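Local coordinates for uncharacterized protein (Parabacteroides distasonis, PDB 3LM3) that is of unknown function but is probably a carbohydrate-active enzyme, a putative glycoside hydrolase or deacetylase, at residues V23-M28 / N284-Q289; R71-F76 / G103-Y108; R143-M148 / F319-E324. One frame throughout, in Å; residues are numbered along the deposited sequence.

In the fold
Strand 21-29 comes first and sits at the middle of the parallel sheet. Contact 2 (71-76 with 103-108) closes a short, mostly helical loop. It adds strand 73-76 beside 21-29 and 105-108 beyond that, since Leu25 and Ile27 exchange backbone bonds with Thr73. The chain reaches 143-148 and opens contact 3. Contact 1 closes when 284-289 pairs with 23-28, and its long loop encloses contact 2. Contact 3 closes last, at 319-324, so it crosses contact 1 and follows contact 2 in series. Probable hydrogen bonds join Val320 N to Val23 O and Thr107 OG1 to Ser146 O. The contacts tie the N-terminal strand, its parallel neighbours and the start of helix 322-332 into one core.

Contact 1: V23-M28 / N284-Q289; sequences VTLCIM and NIWEAQ
Leu25 and Trp286 touch on one face of a parallel strand pair. Methyl CD1 of Leu25 lies 3.4 Å from CD1 of the indole, meeting the ring at a slant. Leu25 CG is anti to the backbone N (chi1 171°), and with chi2 65° this brings CD1 close to the indole. On the same face, CG2 of Ile27 packs against CB of Ala288 at 3.9 Å. The opposite face carries Cys26 CB against Ile285 CG1, and the extended Met28 chain, whose selenium passes 4.1 Å from Glu287 CG. Four backbone bonds join the strands. Trp286 N gives to Cys26 O at 2.9 Å, and Met28 N to Trp286 O is the longest at 3.2 Å. A fifth follows past the strand end, Ala288 N to Met28 O, and a water links that same oxygen to Gln289 N. Farther out, helix 296-313 brings Met303 and Trp306 to Trp286, and the rings of Trp306 and Trp286 meet nearly parallel. Asn284 ND2 bonds Val244 O, while Glu287 OE2 bonds Tyr112 OH. Strand 21-29 is an inner strand of the parallel sheet. The register thus rests on backbone bonds, independent of the side chains, while mainly apolar groups pack both faces.

Contact 2: R71-F76 / G103-Y108; sequences RLTWGF and GDEVTY
Arg71 lays CB 3.2 Å from OD1 of Asp104, and in one of its two conformers its guanidinium salt-bridges Glu324. Leu72 N donates to the same OD1 at 2.9 Å, arriving 50° out of the carboxylate plane, and Arg60 salt-bridges that oxygen too. Leu72 O takes the amide of Glu105. Thr73 lies alongside Glu105, and its OG1 gives a 2.7 Å bond to the anti lone pair of OE1. Here the parallel strands 73-76 and 105-108 are joined through helix 86-102, a beta-alpha-beta crossover. In Trp74, chi1 of -64° sets the indole edge by Asp104, and NE1 bonds OD2 at 2.9 Å from above the carboxylate plane. Leu72 CD1 covers one face of this indole near the rim. An alanine in place of Asp104 would probably leave Leu72 N and Trp74 NE1 without their acceptor and Arg60 without this mate. Trp74 is bonded through both N and O to the same neighbouring strand, N to Glu105 O and O from Thr107 N. Gly75 brings its CA within 3.3 Å of Thr107 O, a CA-H...O contact. Phe76 N bonds that oxygen, and its ring carbon CE1 rests 4.1 Å from Val106 CG1.

Contact 3: R143-M148 / F319-E324; sequences RPQSIM and FVTFGE
Met148, a selenomethionine, packs closely on Phe322. Its methyl CE stands over the middle of the ring, 3.6 Å from the centroid and 8° off the normal. This is a CH-pi contact. The selenium follows over the same face at 4.0 Å from the centroid, so the pair is also a Met-aromatic contact. The bends of the Met148 chain (chi2 -58°, chi3 -63°) fold its end over the phenyl, which it crosses at about a right angle. Cys26 and Thr24 of strand 21-29 also touch Phe322. Beside this apolar part, Gly323 meets the other segment with bare backbone. Its CA is 3.6 Å from CB of Gln145, and the absence of a CB on Gly323 lets the two backbones come this close. Ser146 CB also lies against Gly323 CA. The junction is the first turn of helix 322-332, where Thr321 is the N-cap. Thr321 and Glu324 form a capping box: Glu324 N donates to Thr321 OG1 at 2.9 Å, and Thr321 N donates to Glu324 OE1 at 3.1 Å. Glu105 stitches the two segments from outside, taking Gly323 N on OE1 and Gln145 N on OE2. The side of Gln145 and Glu324 is looser and partly exposed. No direct hydrogen bond crosses between the two segments. Instead a water bridges them, giving a 2.7 Å bond to Gln145 OE1 and pairing with Thr321 OG1. Glu324 OE2 forms a salt bridge with Arg71 in one of the two conformers of that arginine.

Contact 1: V23-M28 / N284-Q289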
ATOM      1  N   VAL A  23     -11.457  -0.370  -4.887  1.00  6.82           N
ATOM      2  CA  VAL A  23     -10.736  -1.180  -3.902  1.00  6.56           C
ATOM      3  C   VAL A  23      -9.868  -2.163  -4.673  1.00  6.51           C
ATOM      4  O   VAL A  23     -10.383  -2.908  -5.521  1.00  6.91           O
ATOM      5  CB  VAL A  23     -11.660  -1.964  -2.957  1.00  7.66           C
ATOM      6  CG1 VAL A  23     -10.859  -2.959  -2.087  1.00  8.84           C
ATOM      7  CG2 VAL A  23     -12.495  -1.025  -2.087  1.00  8.21           C
ATOM      8  N   THR A  24      -8.580  -2.180  -4.364  1.00  6.92           N
ATOM      9  CA  THR A  24      -7.664  -3.162  -4.920  1.00  6.86           C
ATOM     10  C   THR A  24      -7.197  -4.076  -3.801  1.00  7.39           C
ATOM     11  O   THR A  24      -6.482  -3.633  -2.894  1.00  7.11           O
ATOM     12  CB  THR A  24      -6.475  -2.516  -5.617  1.00  6.96           C
ATOM     13  OG1 THR A  24      -5.749  -1.668  -4.716  1.00  7.10           O
ATOM     14  CG2 THR A  24      -6.904  -1.680  -6.828  1.00  7.59           C
ATOM     15  N   LEU A  25      -7.591  -5.346  -3.854  1.00  6.39           N
ATOM     16  CA  LEU A  25      -7.168  -6.365  -2.913  1.00  6.87           C
ATOM     17  C   LEU A  25      -6.156  -7.287  -3.551  1.00  6.02           C
ATOM     18  O   LEU A  25      -6.283  -7.671  -4.720  1.00  7.30           O
ATOM     19  CB  LEU A  25      -8.356  -7.233  -2.492  1.00  6.01           C
ATOM     20  CG  LEU A  25      -8.047  -8.486  -1.666  1.00  6.60           C
ATOM     21  CD1 LEU A  25      -7.466  -8.126  -0.303  1.00  9.32           C
ATOM     22  CD2 LEU A  25      -9.319  -9.360  -1.508  1.00  7.76           C
ATOM     23  N   CYS A  26      -5.153  -7.648  -2.783  1.00  5.66           N
ATOM     24  CA  CYS A  26      -4.244  -8.743  -3.107  1.00  6.24           C
ATOM     25  C   CYS A  26      -4.313  -9.806  -2.015  1.00  6.84           C
ATOM     26  O   CYS A  26      -4.338  -9.481  -0.817  1.00  6.87           O
ATOM     27  CB  CYS A  26      -2.818  -8.246  -3.223  1.00  7.68           C
ATOM     28  SG  CYS A  26      -1.542  -9.546  -3.286  1.00  7.61           S
ATOM     29  N   ILE A  27      -4.393 -11.060  -2.441  1.00  6.87           N
ATOM     30  CA  ILE A  27      -4.232 -12.216  -1.547  1.00  6.72           C
ATOM     31  C   ILE A  27      -2.851 -12.817  -1.803  1.00  6.20           C
ATOM     32  O   ILE A  27      -2.520 -13.140  -2.975  1.00  6.93           O
ATOM     33  CB  ILE A  27      -5.355 -13.281  -1.731  1.00  7.61           C
ATOM     34  CG1 ILE A  27      -6.709 -12.678  -1.379  1.00  7.26           C
ATOM     35  CG2 ILE A  27      -5.062 -14.520  -0.853  1.00  8.71           C
ATOM     36  CD1 ILE A  27      -7.858 -13.583  -1.641  1.00  9.68           C
HETATM   37  N   MSE A  28      -2.040 -12.941  -0.753  1.00  6.43           N
HETATM   38  CA  MSE A  28      -0.663 -13.410  -0.838  1.00  6.93           C
HETATM   39  C   MSE A  28      -0.574 -14.904  -0.539  1.00  6.61           C
HETATM   40  O   MSE A  28      -1.176 -15.390   0.441  1.00  7.45           O
HETATM   41  CB  MSE A  28       0.232 -12.671   0.137  1.00  7.54           C
HETATM   42  CG  MSE A  28       1.673 -13.076   0.133  1.00 10.73           C
HETATM   43 SE   MSE A  28       2.643 -12.095   1.492  0.75  9.74          SE
HETATM   44  CE  MSE A  28       4.431 -12.486   0.854  1.00 10.69           C
ATOM     45  N   ASN A 284      -5.629  -3.001  -0.149  1.00  6.70           N
ATOM     46  CA  ASN A 284      -5.544  -3.935   0.977  1.00  6.53           C
ATOM     47  C   ASN A 284      -4.863  -5.211   0.530  1.00  7.90           C
ATOM     48  O   ASN A 284      -4.900  -5.582  -0.640  1.00  8.04           O
ATOM     49  CB  ASN A 284      -6.935  -4.223   1.529  1.00  6.93           C
ATOM     50  CG  ASN A 284      -6.960  -4.503   3.031  1.00  7.25           C
ATOM     51  OD1 ASN A 284      -5.928  -4.634   3.689  1.00  7.72           O
ATOM     52  ND2 ASN A 284      -8.193  -4.572   3.580  1.00  8.02           N
ATOM     53  N   ILE A 285      -4.191  -5.850   1.480  1.00  7.94           N
ATOM     54  CA  ILE A 285      -3.465  -7.113   1.267  1.00  6.90           C
ATOM     55  C   ILE A 285      -3.854  -8.045   2.402  1.00  7.79           C
ATOM     56  O   ILE A 285      -3.697  -7.689   3.573  1.00  8.74           O
ATOM     57  CB  ILE A 285      -1.953  -6.935   1.199  1.00  7.53           C
ATOM     58  CG1 ILE A 285      -1.574  -6.038   0.011  1.00  8.43           C
ATOM     59  CG2 ILE A 285      -1.251  -8.320   1.101  1.00  8.69           C
ATOM     60  CD1 ILE A 285      -0.106  -5.565  -0.004  1.00 10.16           C
ATOM     61  N   TRP A 286      -4.403  -9.196   2.069  1.00  7.50           N
ATOM     62  CA  TRP A 286      -4.762 -10.255   3.016  1.00  6.65           C
ATOM     63  C   TRP A 286      -3.932 -11.482   2.702  1.00  8.36           C
ATOM     64  O   TRP A 286      -3.989 -12.028   1.591  1.00 10.00           O
ATOM     65  CB  TRP A 286      -6.229 -10.648   2.901  1.00  8.52           C
ATOM     66  CG  TRP A 286      -7.238  -9.637   3.365  1.00  7.27           C
ATOM     67  CD1 TRP A 286      -7.234  -8.281   3.111  1.00  8.52           C
ATOM     68  CD2 TRP A 286      -8.387  -9.867   4.189  1.00  6.24           C
ATOM     69  NE1 TRP A 286      -8.319  -7.694   3.704  1.00  9.22           N
ATOM     70  CE2 TRP A 286      -9.033  -8.637   4.383  1.00  7.11           C
ATOM     71  CE3 TRP A 286      -8.907 -10.992   4.840  1.00  9.23           C
ATOM     72  CZ2 TRP A 286     -10.193  -8.515   5.134  1.00  9.62           C
ATOM     73  CZ3 TRP A 286     -10.066 -10.858   5.560  1.00 10.56           C
ATOM     74  CH2 TRP A 286     -10.687  -9.645   5.716  1.00 10.94           C
ATOM     75  N   GLU A 287      -3.177 -11.975   3.662  1.00  7.65           N
ATOM     76  CA  GLU A 287      -2.408 -13.180   3.442  1.00  7.45           C
ATOM     77  C   GLU A 287      -3.301 -14.403   3.593  1.00  8.46           C
ATOM     78  O   GLU A 287      -4.067 -14.505   4.556  1.00  9.79           O
ATOM     79  CB  GLU A 287      -1.271 -13.251   4.434  1.00  9.43           C
ATOM     80  CG  GLU A 287      -0.250 -12.117   4.343  1.00 11.08           C
ATOM     81  CD  GLU A 287      -0.680 -10.790   4.963  1.00 13.48           C
ATOM     82  OE1 GLU A 287      -1.693 -10.703   5.708  1.00 10.73           O
ATOM     83  OE2 GLU A 287       0.062  -9.810   4.774  1.00 12.36           O
ATOM     84  N   ALA A 288      -3.218 -15.303   2.617  1.00  6.71           N
ATOM     85  CA  ALA A 288      -4.032 -16.526   2.626  1.00  7.92           C
ATOM     86  C   ALA A 288      -3.852 -17.312   3.926  1.00  7.84           C
ATOM     87  O   ALA A 288      -4.802 -17.927   4.416  1.00  8.89           O
ATOM     88  CB  ALA A 288      -3.695 -17.386   1.448  1.00  8.39           C
ATOM     89  N   GLN A 289      -2.644 -17.310   4.467  1.00  7.02           N
ATOM     90  CA  GLN A 289      -2.358 -18.076   5.680  1.00  6.79           C
ATOM     91  C   GLN A 289      -3.165 -17.616   6.889  1.00  8.66           C
ATOM     92  O   GLN A 289      -3.199 -18.326   7.915  1.00  7.03           O
ATOM     93  CB  GLN A 289      -0.863 -18.089   5.993  1.00  9.20           C
ATOM     94  CG  GLN A 289      -0.166 -16.748   6.223  1.00  9.98           C
ATOM     95  CD  GLN A 289      -0.498 -16.079   7.540  1.00 11.87           C
ATOM     96  OE1 GLN A 289      -1.278 -15.151   7.586  1.00 12.09           O
ATOM     97  NE2 GLN A 289       0.099 -16.565   8.639  1.00  8.75           N
TER
HETATM   98  O   HOH W   1      -0.297 -16.456   2.921  1.00  8.30           O

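Contact 2: R71-F76 / G103-Y108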
ATOM      1  N   ARG A  71     -12.734  -8.438  -8.768  1.00  8.22           N
ATOM      2  CA  ARG A  71     -11.535  -9.231  -9.010  0.50  8.51           C
ATOM      3  C   ARG A  71     -10.398  -8.672  -8.189  1.00  7.42           C
ATOM      4  O   ARG A  71     -10.466  -7.536  -7.677  1.00  7.89           O
ATOM      5  CB  ARG A  71     -11.188  -9.305 -10.491  0.50  9.66           C
ATOM      6  CG  ARG A  71     -10.983  -7.962 -11.122  0.50  2.56           C
ATOM      7  CD  ARG A  71     -12.322  -7.379 -11.620  0.50  8.45           C
ATOM      8  NE  ARG A  71     -12.105  -6.235 -12.473  0.50  5.31           N
ATOM      9  CZ  ARG A  71     -13.071  -5.454 -12.941  0.50  6.59           C
ATOM     10  NH1 ARG A  71     -14.342  -5.725 -12.675  0.50  9.91           N
ATOM     11  NH2 ARG A  71     -12.764  -4.408 -13.690  0.50 10.40           N
ATOM     12  N   LEU A  72      -9.386  -9.510  -8.008  1.00  6.67           N
ATOM     13  CA  LEU A  72      -8.286  -9.222  -7.100  1.00  6.01           C
ATOM     14  C   LEU A  72      -6.971  -9.707  -7.694  1.00  7.26           C
ATOM     15  O   LEU A  72      -6.928 -10.369  -8.730  1.00  7.40           O
ATOM     16  CB  LEU A  72      -8.570  -9.854  -5.747  1.00  6.01           C
ATOM     17  CG  LEU A  72      -8.754 -11.369  -5.652  1.00  7.93           C
ATOM     18  CD1 LEU A  72      -7.449 -12.155  -5.839  1.00 10.18           C
ATOM     19  CD2 LEU A  72      -9.455 -11.737  -4.309  1.00  8.65           C
ATOM     20  N   THR A  73      -5.875  -9.360  -7.033  1.00  6.40           N
ATOM     21  CA  THR A  73      -4.548  -9.788  -7.397  1.00  7.43           C
ATOM     22  C   THR A  73      -4.089 -10.908  -6.501  1.00  7.82           C
ATOM     23  O   THR A  73      -4.025 -10.729  -5.282  1.00  7.50           O
ATOM     24  CB  THR A  73      -3.580  -8.609  -7.283  1.00  6.24           C
ATOM     25  OG1 THR A  73      -4.011  -7.556  -8.161  1.00  7.45           O
ATOM     26  CG2 THR A  73      -2.144  -8.990  -7.611  1.00  7.71           C
ATOM     27  N   TRP A  74      -3.728 -12.036  -7.096  1.00  6.82           N
ATOM     28  CA  TRP A  74      -3.048 -13.121  -6.385  1.00  5.70           C
ATOM     29  C   TRP A  74      -1.567 -12.872  -6.486  1.00  6.56           C
ATOM     30  O   TRP A  74      -1.025 -12.750  -7.588  1.00  8.46           O
ATOM     31  CB  TRP A  74      -3.383 -14.443  -7.052  1.00  6.24           C
ATOM     32  CG  TRP A  74      -4.831 -14.827  -6.999  1.00  6.73           C
ATOM     33  CD1 TRP A  74      -5.759 -14.677  -8.007  1.00  7.07           C
ATOM     34  CD2 TRP A  74      -5.530 -15.463  -5.910  1.00  5.84           C
ATOM     35  NE1 TRP A  74      -6.970 -15.178  -7.599  1.00  6.11           N
ATOM     36  CE2 TRP A  74      -6.852 -15.664  -6.316  1.00  6.33           C
ATOM     37  CE3 TRP A  74      -5.151 -15.865  -4.607  1.00  7.29           C
ATOM     38  CZ2 TRP A  74      -7.808 -16.267  -5.496  1.00  8.25           C
ATOM     39  CZ3 TRP A  74      -6.097 -16.473  -3.798  1.00  9.50           C
ATOM     40  CH2 TRP A  74      -7.413 -16.671  -4.233  1.00  8.42           C
ATOM     41  N   GLY A  75      -0.890 -12.801  -5.362  1.00  6.73           N
ATOM     42  CA  GLY A  75       0.530 -12.568  -5.351  1.00  7.70           C
ATOM     43  C   GLY A  75       1.263 -13.735  -4.722  1.00  8.47           C
ATOM     44  O   GLY A  75       0.960 -14.122  -3.588  1.00  8.14           O
ATOM     45  N   PHE A  76       2.239 -14.301  -5.442  1.00  6.09           N
ATOM     46  CA  PHE A  76       2.988 -15.478  -4.990  1.00  6.76           C
ATOM     47  C   PHE A  76       4.448 -15.145  -4.731  1.00  6.61           C
ATOM     48  O   PHE A  76       5.095 -14.491  -5.547  1.00  6.63           O
ATOM     49  CB  PHE A  76       3.014 -16.541  -6.091  1.00  7.96           C
ATOM     50  CG  PHE A  76       1.700 -17.261  -6.331  1.00  6.91           C
ATOM     51  CD1 PHE A  76       0.647 -16.665  -6.994  1.00  9.10           C
ATOM     52  CD2 PHE A  76       1.557 -18.561  -5.912  1.00  9.14           C
ATOM     53  CE1 PHE A  76      -0.541 -17.376  -7.214  1.00 11.64           C
ATOM     54  CE2 PHE A  76       0.368 -19.265  -6.118  1.00  8.57           C
ATOM     55  CZ  PHE A  76      -0.661 -18.667  -6.751  1.00 10.88           C
ATOM     56  N   GLY A 103     -11.101 -12.794 -14.110  1.00  8.55           N
ATOM     57  CA  GLY A 103     -10.150 -11.773 -14.523  1.00  7.96           C
ATOM     58  C   GLY A 103      -9.266 -11.332 -13.358  1.00  8.49           C
ATOM     59  O   GLY A 103      -8.716 -10.212 -13.356  1.00  8.66           O
ATOM     60  N   ASP A 104      -9.088 -12.204 -12.366  1.00  7.19           N
ATOM     61  CA  ASP A 104      -8.108 -11.919 -11.313  1.00  6.87           C
ATOM     62  C   ASP A 104      -6.731 -11.792 -11.974  1.00  7.99           C
ATOM     63  O   ASP A 104      -6.472 -12.404 -13.000  1.00  7.81           O
ATOM     64  CB  ASP A 104      -8.051 -13.016 -10.246  1.00  7.15           C
ATOM     65  CG  ASP A 104      -9.281 -13.065  -9.347  1.00  7.13           C
ATOM     66  OD1 ASP A 104     -10.026 -12.057  -9.291  1.00  7.18           O
ATOM     67  OD2 ASP A 104      -9.429 -14.134  -8.703  1.00  7.49           O
ATOM     68  N   GLU A 105      -5.858 -11.023 -11.339  1.00  6.21           N
ATOM     69  CA  GLU A 105      -4.463 -10.880 -11.735  1.00  6.17           C
ATOM     70  C   GLU A 105      -3.636 -11.942 -10.989  1.00  6.67           C
ATOM     71  O   GLU A 105      -3.955 -12.309  -9.857  1.00  6.45           O
ATOM     72  CB  GLU A 105      -3.991  -9.458 -11.380  1.00  6.30           C
ATOM     73  CG  GLU A 105      -2.556  -9.122 -11.633  1.00  6.81           C
ATOM     74  CD  GLU A 105      -2.268  -7.654 -11.482  1.00 10.07           C
ATOM     75  OE1 GLU A 105      -2.702  -7.049 -10.485  1.00  8.91           O
ATOM     76  OE2 GLU A 105      -1.596  -7.075 -12.368  1.00 11.76           O
ATOM     77  N   VAL A 106      -2.542 -12.385 -11.606  1.00  6.71           N
ATOM     78  CA  VAL A 106      -1.612 -13.319 -11.005  1.00  6.85           C
ATOM     79  C   VAL A 106      -0.226 -12.737 -11.132  1.00  8.25           C
ATOM     80  O   VAL A 106       0.250 -12.458 -12.248  1.00  6.90           O
ATOM     81  CB  VAL A 106      -1.656 -14.673 -11.725  1.00  8.01           C
ATOM     82  CG1 VAL A 106      -0.715 -15.711 -10.993  1.00  9.04           C
ATOM     83  CG2 VAL A 106      -3.117 -15.203 -11.804  1.00  9.19           C
ATOM     84  N   THR A 107       0.416 -12.488  -9.997  1.00  6.81           N
ATOM     85  CA  THR A 107       1.725 -11.869 -10.056  1.00  6.65           C
ATOM     86  C   THR A 107       2.631 -12.265  -8.910  1.00  7.26           C
ATOM     87  O   THR A 107       2.321 -13.138  -8.102  1.00  7.85           O
ATOM     88  CB  THR A 107       1.604 -10.305 -10.172  1.00  5.61           C
ATOM     89  OG1 THR A 107       2.855  -9.796 -10.654  1.00  7.29           O
ATOM     90  CG2 THR A 107       1.205  -9.656  -8.816  1.00  8.63           C
ATOM     91  N   TYR A 108       3.833 -11.702  -8.950  1.00  6.39           N
ATOM     92  CA  TYR A 108       4.931 -11.972  -8.018  1.00  6.60           C
ATOM     93  C   TYR A 108       4.825 -11.070  -6.798  1.00  6.83           C
ATOM     94  O   TYR A 108       4.598  -9.855  -6.912  1.00  7.40           O
ATOM     95  CB  TYR A 108       6.260 -11.731  -8.747  1.00  6.40           C
ATOM     96  CG  TYR A 108       7.519 -12.151  -8.023  1.00  6.67           C
ATOM     97  CD1 TYR A 108       7.570 -13.326  -7.324  1.00  6.84           C
ATOM     98  CD2 TYR A 108       8.674 -11.367  -8.064  1.00  8.87           C
ATOM     99  CE1 TYR A 108       8.747 -13.722  -6.641  1.00 10.34           C
ATOM    100  CE2 TYR A 108       9.844 -11.776  -7.413  1.00  7.21           C
ATOM    101  CZ  TYR A 108       9.852 -12.954  -6.685  1.00 10.91           C
ATOM    102  OH  TYR A 108      10.938 -13.450  -5.962  1.00 11.41           O
TER

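Contact 3: R143-M148 / F319-E324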
ATOM      1  N   ARG A 143       0.497 -11.793 -19.094  1.00  9.80           N
ATOM      2  CA  ARG A 143       1.472 -11.079 -18.294  1.00  8.66           C
ATOM      3  C   ARG A 143       0.719 -10.235 -17.273  1.00  9.43           C
ATOM      4  O   ARG A 143      -0.295  -9.620 -17.599  1.00  9.49           O
ATOM      5  CB  ARG A 143       2.339 -10.196 -19.163  1.00 10.24           C
ATOM      6  CG  ARG A 143       3.174 -10.972 -20.162  1.00  9.70           C
ATOM      7  CD  ARG A 143       3.946 -10.082 -21.067  1.00 10.94           C
ATOM      8  NE  ARG A 143       4.928  -9.308 -20.328  1.00 11.56           N
ATOM      9  CZ  ARG A 143       6.101  -9.756 -19.935  1.00 10.77           C
ATOM     10  NH1 ARG A 143       6.463 -11.016 -20.167  1.00 12.62           N
ATOM     11  NH2 ARG A 143       6.900  -8.942 -19.270  1.00 13.24           N
ATOM     12  N   PRO A 144       1.197 -10.204 -16.020  1.00  7.88           N
ATOM     13  CA  PRO A 144       0.525  -9.366 -15.045  1.00  8.94           C
ATOM     14  C   PRO A 144       0.680  -7.874 -15.379  1.00  7.05           C
ATOM     15  O   PRO A 144       1.605  -7.504 -16.105  1.00  9.01           O
ATOM     16  CB  PRO A 144       1.232  -9.750 -13.741  1.00 10.18           C
ATOM     17  CG  PRO A 144       2.582 -10.066 -14.149  1.00  9.25           C
ATOM     18  CD  PRO A 144       2.415 -10.814 -15.472  1.00  8.95           C
ATOM     19  N   GLN A 145      -0.206  -7.038 -14.861  1.00  7.55           N
ATOM     20  CA  GLN A 145      -0.102  -5.596 -15.052  1.00  6.87           C
ATOM     21  C   GLN A 145       0.639  -4.922 -13.896  1.00  7.73           C
ATOM     22  O   GLN A 145       0.995  -3.760 -14.020  1.00  7.79           O
ATOM     23  CB  GLN A 145      -1.488  -4.981 -15.209  1.00  8.08           C
ATOM     24  CG  GLN A 145      -2.162  -5.358 -16.508  1.00  9.34           C
ATOM     25  CD  GLN A 145      -3.554  -4.780 -16.609  1.00  9.57           C
ATOM     26  OE1 GLN A 145      -4.415  -5.116 -15.802  1.00 10.62           O
ATOM     27  NE2 GLN A 145      -3.781  -3.908 -17.595  1.00 11.23           N
ATOM     28  N   SER A 146       0.907  -5.647 -12.801  1.00  7.29           N
ATOM     29  CA  SER A 146       1.639  -5.098 -11.645  1.00  6.95           C
ATOM     30  C   SER A 146       2.542  -6.168 -11.067  1.00  6.46           C
ATOM     31  O   SER A 146       2.393  -7.364 -11.424  1.00  8.56           O
ATOM     32  CB  SER A 146       0.658  -4.638 -10.553  1.00  8.42           C
ATOM     33  OG  SER A 146       0.008  -5.732  -9.942  1.00  9.41           O
ATOM     34  N   ILE A 147       3.464  -5.728 -10.206  1.00  6.60           N
ATOM     35  CA  ILE A 147       4.223  -6.578  -9.294  1.00  6.84           C
ATOM     36  C   ILE A 147       3.921  -6.098  -7.877  1.00  6.83           C
ATOM     37  O   ILE A 147       3.866  -4.892  -7.626  1.00  7.56           O
ATOM     38  CB  ILE A 147       5.743  -6.449  -9.557  1.00  7.08           C
ATOM     39  CG1 ILE A 147       6.074  -6.982 -10.944  1.00  8.25           C
ATOM     40  CG2 ILE A 147       6.605  -7.161  -8.477  1.00  8.77           C
ATOM     41  CD1 ILE A 147       6.072  -8.528 -11.108  1.00 10.47           C
HETATM   42  N   MSE A 148       3.756  -7.035  -6.943  1.00  7.06           N
HETATM   43  CA  MSE A 148       3.477  -6.731  -5.534  1.00  4.94           C
HETATM   44  C   MSE A 148       4.788  -6.703  -4.769  1.00  7.23           C
HETATM   45  O   MSE A 148       5.142  -7.658  -4.080  1.00  8.05           O
HETATM   46  CB  MSE A 148       2.514  -7.751  -4.918  1.00  6.95           C
HETATM   47  CG  MSE A 148       1.152  -7.826  -5.617  1.00  6.83           C
HETATM   48 SE   MSE A 148       0.139  -6.132  -5.687  0.75  8.60          SE
HETATM   49  CE  MSE A 148      -0.104  -5.847  -3.792  1.00  9.12           C
ATOM     50  N   PHE A 319     -14.248  -3.231  -7.325  1.00  7.19           N
ATOM     51  CA  PHE A 319     -13.218  -4.086  -6.782  1.00  7.64           C
ATOM     52  C   PHE A 319     -12.434  -4.628  -7.978  1.00  8.19           C
ATOM     53  O   PHE A 319     -12.927  -5.468  -8.727  1.00  7.80           O
ATOM     54  CB  PHE A 319     -13.803  -5.232  -5.946  1.00  7.46           C
ATOM     55  CG  PHE A 319     -14.294  -4.791  -4.569  1.00  8.30           C
ATOM     56  CD1 PHE A 319     -15.457  -4.046  -4.398  1.00  9.44           C
ATOM     57  CD2 PHE A 319     -13.544  -5.083  -3.452  1.00  8.70           C
ATOM     58  CE1 PHE A 319     -15.862  -3.659  -3.094  1.00  9.31           C
ATOM     59  CE2 PHE A 319     -13.953  -4.703  -2.179  1.00 10.11           C
ATOM     60  CZ  PHE A 319     -15.103  -3.975  -2.020  1.00  8.32           C
ATOM     61  N   VAL A 320     -11.224  -4.098  -8.136  1.00  7.54           N
ATOM     62  CA  VAL A 320     -10.392  -4.379  -9.316  1.00  8.11           C
ATOM     63  C   VAL A 320      -8.993  -4.788  -8.885  1.00  7.74           C
ATOM     64  O   VAL A 320      -8.611  -4.656  -7.722  1.00  7.76           O
ATOM     65  CB  VAL A 320     -10.343  -3.160 -10.277  1.00  7.64           C
ATOM     66  CG1 VAL A 320     -11.777  -2.745 -10.673  1.00  9.05           C
ATOM     67  CG2 VAL A 320      -9.612  -1.990  -9.663  1.00  9.69           C
ATOM     68  N   THR A 321      -8.229  -5.308  -9.838  1.00  6.87           N
ATOM     69  CA  THR A 321      -6.874  -5.732  -9.544  1.00  5.58           C
ATOM     70  C   THR A 321      -5.946  -4.526  -9.327  1.00  6.89           C
ATOM     71  O   THR A 321      -6.236  -3.420  -9.802  1.00  7.20           O
ATOM     72  CB  THR A 321      -6.292  -6.648 -10.626  1.00  7.05           C
ATOM     73  OG1 THR A 321      -5.917  -5.851 -11.758  1.00  8.29           O
ATOM     74  CG2 THR A 321      -7.274  -7.735 -11.046  1.00  6.88           C
ATOM     75  N   PHE A 322      -4.841  -4.728  -8.603  1.00  7.01           N
ATOM     76  CA  PHE A 322      -3.826  -3.669  -8.469  1.00  6.59           C
ATOM     77  C   PHE A 322      -3.396  -3.169  -9.825  1.00  7.79           C
ATOM     78  O   PHE A 322      -3.309  -1.971 -10.054  1.00  7.22           O
ATOM     79  CB  PHE A 322      -2.622  -4.164  -7.635  1.00  6.98           C
ATOM     80  CG  PHE A 322      -2.758  -3.935  -6.138  1.00  6.03           C
ATOM     81  CD1 PHE A 322      -3.481  -4.808  -5.356  1.00  6.54           C
ATOM     82  CD2 PHE A 322      -2.160  -2.840  -5.530  1.00  7.42           C
ATOM     83  CE1 PHE A 322      -3.603  -4.614  -3.983  1.00  7.65           C
ATOM     84  CE2 PHE A 322      -2.276  -2.635  -4.152  1.00  8.45           C
ATOM     85  CZ  PHE A 322      -3.006  -3.520  -3.382  1.00  7.51           C
ATOM     86  N   GLY A 323      -3.075  -4.095 -10.736  1.00  7.49           N
ATOM     87  CA  GLY A 323      -2.610  -3.720 -12.050  1.00  6.72           C
ATOM     88  C   GLY A 323      -3.646  -2.930 -12.838  1.00  7.52           C
ATOM     89  O   GLY A 323      -3.313  -1.954 -13.530  1.00  7.69           O
ATOM     90  N   GLU A 324      -4.913  -3.336 -12.781  1.00  7.00           N
ATOM     91  CA  GLU A 324      -5.984  -2.631 -13.531  1.00  8.63           C
ATOM     92  C   GLU A 324      -6.107  -1.208 -13.019  1.00  7.41           C
ATOM     93  O   GLU A 324      -6.246  -0.250 -13.787  1.00  8.31           O
ATOM     94  CB  GLU A 324      -7.348  -3.284 -13.323  1.00 10.91           C
ATOM     95  CG  GLU A 324      -7.691  -4.428 -14.135  1.00 15.89           C
ATOM     96  CD  GLU A 324      -9.148  -4.739 -13.784  1.00 22.35           C
ATOM     97  OE1 GLU A 324      -9.360  -5.411 -12.772  1.00 11.79           O
ATOM     98  OE2 GLU A 324     -10.069  -4.172 -14.415  1.00 23.82           O
TER
HETATM   99  O   HOH W   2      -4.807  -7.007 -13.978  1.00 14.10           O